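Local coordinates for protein Myo-inositol phosphohydrolase (Mitsuokella multacida, PDB 4WU3) that probably removes phosphate groups from inositol phosphates such as phytate, as a phosphatase of the PTP-like family, and binds inositol-(1,3,4,5)-tetrakisphosphate, at residues A509-F523 / R546-K558. The protein carries 2 engineered substitutions. Residues are numbered along the deposited sequence; the frame is centred on the assembly and turned at random.
With 4IP (inositol-(1,3,4,5)-tetrakisphosphate), chain F.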
loop_
_atom_site.group_PDB
_atom_site.type_symbol
_atom_site.label_atom_id
_atom_site.label_comp_id
_atom_site.label_asym_id
_atom_site.label_seq_id
_atom_site.Cartn_x
_atom_site.Cartn_y
_atom_site.Cartn_z
ATOM N N ALA A 509 -27.782 0.616 -22.989
ATOM C CA ALA A 509 -26.611 -0.257 -23.006
ATOM C C ALA A 509 -25.378 0.509 -22.551
ATOM O O ALA A 509 -25.106 1.606 -23.026
ATOM C CB ALA A 509 -26.402 -0.842 -24.397
ATOM N N THR A 510 -24.639 -0.070 -21.607
ATOM C CA THR A 510 -23.470 0.596 -21.039
ATOM C C THR A 510 -22.338 0.624 -22.048
ATOM O O THR A 510 -22.074 -0.365 -22.716
ATOM C CB THR A 510 -22.993 -0.100 -19.760
ATOM O OG1 THR A 510 -24.060 -0.114 -18.807
ATOM C CG2 THR A 510 -21.785 0.636 -19.171
ATOM N N ASP A 511 -21.680 1.774 -22.152
ATOM C CA ASP A 511 -20.611 1.968 -23.117
ATOM C C ASP A 511 -19.399 1.074 -22.810
ATOM O O ASP A 511 -19.096 0.796 -21.647
ATOM C CB ASP A 511 -20.196 3.441 -23.122
ATOM C CG ASP A 511 -19.298 3.793 -24.279
ATOM O OD1 ASP A 511 -19.022 2.922 -25.131
ATOM O OD2 ASP A 511 -18.866 4.957 -24.329
ATOM N N HIS A 512 -18.737 0.623 -23.876
ATOM C CA HIS A 512 -17.518 -0.193 -23.816
ATOM C C HIS A 512 -17.732 -1.679 -23.520
ATOM O O HIS A 512 -16.796 -2.457 -23.653
ATOM C CB HIS A 512 -16.505 0.368 -22.810
ATOM C CG HIS A 512 -16.218 1.822 -22.988
ATOM N ND1 HIS A 512 -15.504 2.315 -24.059
ATOM C CD2 HIS A 512 -16.557 2.895 -22.236
ATOM C CE1 HIS A 512 -15.415 3.630 -23.960
ATOM N NE2 HIS A 512 -16.047 4.009 -22.862
ATOM N N ILE A 513 -18.927 -2.081 -23.099
ATOM C CA ILE A 513 -19.108 -3.449 -22.606
ATOM C C ILE A 513 -20.138 -4.242 -23.389
ATOM O O ILE A 513 -20.997 -3.687 -24.080
ATOM C CB ILE A 513 -19.449 -3.505 -21.093
ATOM C CG1 ILE A 513 -20.918 -3.220 -20.834
ATOM C CG2 ILE A 513 -18.609 -2.517 -20.301
ATOM C CD1 ILE A 513 -21.305 -3.409 -19.373
ATOM N N TRP A 514 -20.024 -5.560 -23.293
ATOM C CA TRP A 514 -20.953 -6.448 -23.963
ATOM C C TRP A 514 -22.352 -6.179 -23.414
ATOM O O TRP A 514 -22.546 -6.151 -22.210
ATOM C CB TRP A 514 -20.544 -7.896 -23.740
ATOM C CG TRP A 514 -21.534 -8.853 -24.260
ATOM C CD1 TRP A 514 -22.390 -9.612 -23.528
ATOM C CD2 TRP A 514 -21.803 -9.147 -25.636
ATOM N NE1 TRP A 514 -23.173 -10.372 -24.361
ATOM C CE2 TRP A 514 -22.835 -10.102 -25.660
ATOM C CE3 TRP A 514 -21.267 -8.698 -26.845
ATOM C CZ2 TRP A 514 -23.349 -10.613 -26.841
ATOM C CZ3 TRP A 514 -21.772 -9.204 -28.016
ATOM C CH2 TRP A 514 -22.805 -10.160 -28.010
ATOM N N PRO A 515 -23.329 -5.946 -24.298
ATOM C CA PRO A 515 -24.680 -5.684 -23.818
ATOM C C PRO A 515 -25.146 -6.726 -22.793
ATOM O O PRO A 515 -24.914 -7.914 -22.970
ATOM C CB PRO A 515 -25.518 -5.754 -25.091
ATOM C CG PRO A 515 -24.576 -5.349 -26.170
ATOM C CD PRO A 515 -23.243 -5.913 -25.764
ATOM N N SER A 516 -25.795 -6.281 -21.723
ATOM C CA SER A 516 -26.245 -7.201 -20.683
ATOM C C SER A 516 -27.318 -8.146 -21.214
ATOM O O SER A 516 -27.989 -7.857 -22.205
ATOM C CB SER A 516 -26.780 -6.426 -19.482
ATOM O OG SER A 516 -28.052 -5.875 -19.772
ATOM N N ALA A 517 -27.476 -9.274 -20.542
ATOM C CA ALA A 517 -28.532 -10.230 -20.861
ATOM C C ALA A 517 -29.890 -9.554 -20.965
ATOM O O ALA A 517 -30.616 -9.779 -21.927
ATOM C CB ALA A 517 -28.588 -11.313 -19.796
ATOM N N ALA A 518 -30.228 -8.731 -19.972
ATOM C CA ALA A 518 -31.501 -8.020 -19.960
ATOM C C ALA A 518 -31.636 -7.159 -21.203
ATOM O O ALA A 518 -32.701 -7.111 -21.821
ATOM C CB ALA A 518 -31.620 -7.149 -18.716
ATOM N N ASN A 519 -30.551 -6.476 -21.558
ATOM C CA ASN A 519 -30.559 -5.579 -22.701
ATOM C C ASN A 519 -30.753 -6.308 -24.025
ATOM O O ASN A 519 -31.399 -5.791 -24.936
ATOM C CB ASN A 519 -29.286 -4.736 -22.723
ATOM C CG ASN A 519 -29.334 -3.613 -21.711
ATOM O OD1 ASN A 519 -30.386 -3.347 -21.129
ATOM N ND2 ASN A 519 -28.206 -2.948 -21.497
ATOM N N ILE A 520 -30.215 -7.515 -24.113
ATOM C CA ILE A 520 -30.346 -8.324 -25.317
ATOM C C ILE A 520 -31.754 -8.915 -25.397
ATOM O O ILE A 520 -32.343 -8.968 -26.471
ATOM C CB ILE A 520 -29.274 -9.440 -25.368
ATOM C CG1 ILE A 520 -27.892 -8.819 -25.597
ATOM C CG2 ILE A 520 -29.584 -10.441 -26.468
ATOM C CD1 ILE A 520 -26.766 -9.820 -25.702
ATOM N N ASP A 521 -32.286 -9.345 -24.258
ATOM C CA ASP A 521 -33.661 -9.830 -24.180
ATOM C C ASP A 521 -34.638 -8.742 -24.610
ATOM O O ASP A 521 -35.614 -9.018 -25.309
ATOM C CB ASP A 521 -34.007 -10.228 -22.745
ATOM C CG ASP A 521 -33.639 -11.655 -22.426
ATOM O OD1 ASP A 521 -33.276 -12.397 -23.351
ATOM O OD2 ASP A 521 -33.730 -12.031 -21.241
ATOM N N GLU A 522 -34.394 -7.515 -24.156
ATOM C CA GLU A 522 -35.238 -6.392 -24.538
ATOM C C GLU A 522 -35.241 -6.274 -26.049
ATOM O O GLU A 522 -36.291 -6.110 -26.647
ATOM C CB GLU A 522 -34.786 -5.078 -23.883
ATOM C CG GLU A 522 -35.619 -3.866 -24.290
ATOM C CD GLU A 522 -35.542 -2.709 -23.305
ATOM O OE1 GLU A 522 -34.716 -2.751 -22.366
ATOM O OE2 GLU A 522 -36.321 -1.743 -23.470
ATOM N N PHE A 523 -34.081 -6.380 -26.681
ATOM C CA PHE A 523 -34.051 -6.300 -28.131
ATOM C C PHE A 523 -34.783 -7.460 -28.808
ATOM O O PHE A 523 -35.490 -7.256 -29.794
ATOM C CB PHE A 523 -32.631 -6.227 -28.670
ATOM C CG PHE A 523 -32.569 -6.158 -30.175
ATOM C CD1 PHE A 523 -33.072 -5.054 -30.853
ATOM C CD2 PHE A 523 -32.028 -7.190 -30.908
ATOM C CE1 PHE A 523 -33.036 -4.987 -32.243
ATOM C CE2 PHE A 523 -31.989 -7.133 -32.295
ATOM C CZ PHE A 523 -32.492 -6.029 -32.967
ATOM N N ARG A 546 -21.199 -0.698 -29.286
ATOM C CA ARG A 546 -22.576 -1.089 -29.044
ATOM C C ARG A 546 -23.392 -1.250 -30.327
ATOM O O ARG A 546 -24.125 -2.222 -30.477
ATOM C CB ARG A 546 -23.234 -0.083 -28.116
ATOM C CG ARG A 546 -22.726 -0.194 -26.687
ATOM C CD ARG A 546 -23.195 0.978 -25.847
ATOM N NE ARG A 546 -22.533 2.207 -26.273
ATOM C CZ ARG A 546 -22.737 3.397 -25.722
ATOM N NH1 ARG A 546 -23.590 3.520 -24.710
ATOM N NH2 ARG A 546 -22.078 4.466 -26.171
ATOM N N THR A 547 -23.254 -0.311 -31.251
ATOM C CA THR A 547 -23.990 -0.357 -32.503
ATOM C C THR A 547 -23.685 -1.606 -33.334
ATOM O O THR A 547 -24.611 -2.271 -33.826
ATOM C CB THR A 547 -23.699 0.900 -33.344
ATOM O OG1 THR A 547 -24.350 2.030 -32.750
ATOM C CG2 THR A 547 -24.192 0.737 -34.772
ATOM N N THR A 548 -22.402 -1.926 -33.493
ATOM C CA THR A 548 -21.994 -3.080 -34.289
ATOM C C THR A 548 -22.343 -4.399 -33.608
ATOM O O THR A 548 -22.683 -5.382 -34.271
ATOM C CB THR A 548 -20.491 -3.069 -34.609
ATOM O OG1 THR A 548 -20.113 -1.791 -35.134
ATOM C CG2 THR A 548 -20.181 -4.130 -35.635
ATOM N N ALA A 549 -22.277 -4.411 -32.283
ATOM C CA ALA A 549 -22.736 -5.565 -31.509
ATOM C C ALA A 549 -24.211 -5.889 -31.801
ATOM O O ALA A 549 -24.558 -7.011 -32.160
ATOM C CB ALA A 549 -22.537 -5.309 -30.018
ATOM N N TYR A 550 -25.086 -4.901 -31.652
ATOM C CA TYR A 550 -26.504 -5.120 -31.925
ATOM C C TYR A 550 -26.764 -5.444 -33.397
ATOM O O TYR A 550 -27.548 -6.356 -33.707
ATOM C CB TYR A 550 -27.343 -3.932 -31.442
ATOM C CG TYR A 550 -27.751 -4.088 -29.993
ATOM C CD1 TYR A 550 -28.883 -4.825 -29.645
ATOM C CD2 TYR A 550 -26.982 -3.549 -28.971
ATOM C CE1 TYR A 550 -29.244 -4.993 -28.321
ATOM C CE2 TYR A 550 -27.340 -3.710 -27.641
ATOM C CZ TYR A 550 -28.469 -4.431 -27.319
ATOM O OH TYR A 550 -28.822 -4.590 -25.989
ATOM N N MET A 551 -26.099 -4.740 -34.309
ATOM C CA MET A 551 -26.278 -5.045 -35.731
ATOM C C MET A 551 -25.894 -6.502 -36.058
ATOM O O MET A 551 -26.590 -7.178 -36.815
ATOM C CB MET A 551 -25.494 -4.073 -36.608
ATOM C CG MET A 551 -26.032 -2.653 -36.586
ATOM S SD MET A 551 -24.932 -1.444 -37.338
ATOM C CE MET A 551 -25.268 -1.771 -39.071
ATOM N N ALA A 552 -24.791 -6.975 -35.482
ATOM C CA ALA A 552 -24.327 -8.337 -35.695
ATOM C C ALA A 552 -25.300 -9.360 -35.105
ATOM O O ALA A 552 -25.501 -10.432 -35.673
ATOM C CB ALA A 552 -22.939 -8.514 -35.094
ATOM N N MET A 553 -25.897 -9.037 -33.962
ATOM C CA MET A 553 -26.857 -9.946 -33.337
ATOM C C MET A 553 -28.143 -10.062 -34.155
ATOM O O MET A 553 -28.703 -11.149 -34.303
ATOM C CB MET A 553 -27.187 -9.486 -31.919
ATOM C CG MET A 553 -26.135 -9.869 -30.899
ATOM S SD MET A 553 -26.645 -9.454 -29.232
ATOM C CE MET A 553 -25.995 -7.797 -29.037
ATOM N N TYR A 554 -28.619 -8.935 -34.667
ATOM C CA TYR A 554 -29.799 -8.926 -35.511
ATOM C C TYR A 554 -29.522 -9.634 -36.844
ATOM O O TYR A 554 -30.324 -10.448 -37.294
ATOM C CB TYR A 554 -30.254 -7.485 -35.744
ATOM C CG TYR A 554 -31.558 -7.349 -36.487
ATOM C CD1 TYR A 554 -32.688 -8.038 -36.076
ATOM C CD2 TYR A 554 -31.670 -6.508 -37.579
ATOM C CE1 TYR A 554 -33.887 -7.908 -36.747
ATOM C CE2 TYR A 554 -32.869 -6.370 -38.251
ATOM C CZ TYR A 554 -33.973 -7.072 -37.831
ATOM O OH TYR A 554 -35.169 -6.935 -38.509
ATOM N N ASP A 555 -28.389 -9.324 -37.472
ATOM C CA ASP A 555 -27.979 -10.003 -38.692
ATOM C C ASP A 555 -28.048 -11.523 -38.493
ATOM O O ASP A 555 -28.683 -12.228 -39.282
ATOM C CB ASP A 555 -26.567 -9.565 -39.084
ATOM C CG ASP A 555 -26.214 -9.888 -40.546
ATOM O OD1 ASP A 555 -27.009 -10.556 -41.253
ATOM O OD2 ASP A 555 -25.115 -9.471 -40.989
ATOM N N MET A 556 -27.412 -12.016 -37.429
ATOM C CA MET A 556 -27.375 -13.450 -37.139
ATOM C C MET A 556 -28.773 -14.005 -37.008
ATOM O O MET A 556 -29.084 -15.073 -37.548
ATOM C CB MET A 556 -26.675 -13.739 -35.812
ATOM C CG MET A 556 -25.171 -13.708 -35.849
ATOM S SD MET A 556 -24.505 -13.927 -34.188
ATOM C CE MET A 556 -23.166 -12.750 -34.261
ATOM N N MET A 557 -29.596 -13.308 -36.237
ATOM C CA MET A 557 -30.948 -13.770 -35.967
ATOM C C MET A 557 -31.695 -14.007 -37.276
ATOM O O MET A 557 -32.422 -14.981 -37.407
ATOM C CB MET A 557 -31.712 -12.760 -35.096
ATOM C CG MET A 557 -31.286 -12.738 -33.629
ATOM S SD MET A 557 -31.942 -11.333 -32.697
ATOM C CE MET A 557 -33.659 -11.811 -32.513
ATOM N N LYS A 558 -31.509 -13.109 -38.238
ATOM C CA LYS A 558 -32.271 -13.134 -39.491
ATOM C C LYS A 558 -31.625 -14.051 -40.525
ATOM O O LYS A 558 -32.285 -14.533 -41.433
ATOM C CB LYS A 558 -32.377 -11.714 -40.070
ATOM C CG LYS A 558 -32.973 -10.679 -39.123
ATOM C CD LYS A 558 -34.488 -10.755 -39.079
ATOM C CE LYS A 558 -35.102 -10.231 -40.370
ATOM N NZ LYS A 558 -36.589 -10.235 -40.317
HETATM C C1 4IP F . -17.534 3.318 -28.452
HETATM O O1 4IP F . -18.537 3.074 -29.438
HETATM C C2 4IP F . -17.397 4.814 -28.201
HETATM O O2 4IP F . -17.137 5.479 -29.430
HETATM C C3 4IP F . -16.248 5.122 -27.251
HETATM O O3 4IP F . -16.136 6.537 -27.076
HETATM C C4 4IP F . -14.925 4.558 -27.761
HETATM O O4 4IP F . -13.908 4.796 -26.780
HETATM C C5 4IP F . -15.054 3.061 -28.016
HETATM O O5 4IP F . -13.835 2.536 -28.546
HETATM C C6 4IP F . -16.211 2.751 -28.965
HETATM O O6 4IP F . -16.337 1.339 -29.150
HETATM P P1 4IP F . -20.104 2.999 -29.087
HETATM O O1P 4IP F . -20.255 1.708 -28.331
HETATM O O2P 4IP F . -20.750 3.024 -30.448
HETATM O O3P 4IP F . -20.370 4.246 -28.283
HETATM P P3 4IP F . -16.212 7.180 -25.599
HETATM O O4P 4IP F . -15.357 6.263 -24.755
HETATM O O5P 4IP F . -17.687 7.160 -25.267
HETATM O O6P 4IP F . -15.625 8.561 -25.757
HETATM P P4 4IP F . -12.496 5.492 -27.148
HETATM O O7P 4IP F . -12.866 6.722 -27.941
HETATM O O8P 4IP F . -11.913 5.800 -25.791
HETATM O O9P 4IP F . -11.767 4.422 -27.938
HETATM P P5 4IP F . -13.334 1.064 -28.105
HETATM O OPF 4IP F . -13.885 0.851 -26.703
HETATM O OPG 4IP F . -11.827 1.187 -28.178
HETATM O OPH 4IP F . -13.940 0.143 -29.140
#
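Arg546 lies with one face of its guanidinium under Asp511, whose CB sits over the centre of the group and whose carboxylate stacks on it, the two planes 9° apart. No N-H points at the acid; the salt bridge, Asp511 OD1 to Arg546 NH2 at 3.6 Å, is one of charge alone. The N-H groups work in the guanidinium plane instead: Arg546 NH1 donates to Ala509 O (3.0 Å), while NE and NH2 donate to O1P and O3P of one phosphate of the bound inositol-(1,3,4,5)-tetrakisphosphate, Arg546 NH2 to O3P at 2.7 Å. A bend at chi3 brings NE to the O1P already held, almost straight, by the backbone N-H of Arg546; Glu424 pairs with NH1 as well. A methionine here would probably leave that phosphate without its two-pronged grip, Ala509 O without this donor and the Asp511 carboxylate without the flat group it stacks on.

One turn on, Tyr550 slides past Pro515, whose CG meets Tyr550 CE2 at 3.5 Å, and its OH gives a weak hydrogen bond to Asn519 O. The edge of its ring is directed at the face of Phe523, an offset edge-to-face pair with planes at 83°. With CG anti to the backbone N (chi1 179°), Phe523 also reaches Tyr554, Phe523 CZ to Tyr554 CD1 3.7 Å. Met553 SD touches Ile520 CD1 (3.6 Å) and meets the Trp514 ring obliquely, a Met-aromatic contact. The helix following the ligand-binding loop Ser540 to Arg546 thus packs against the Asp511-bearing loop, consistent with a PTP-like active site.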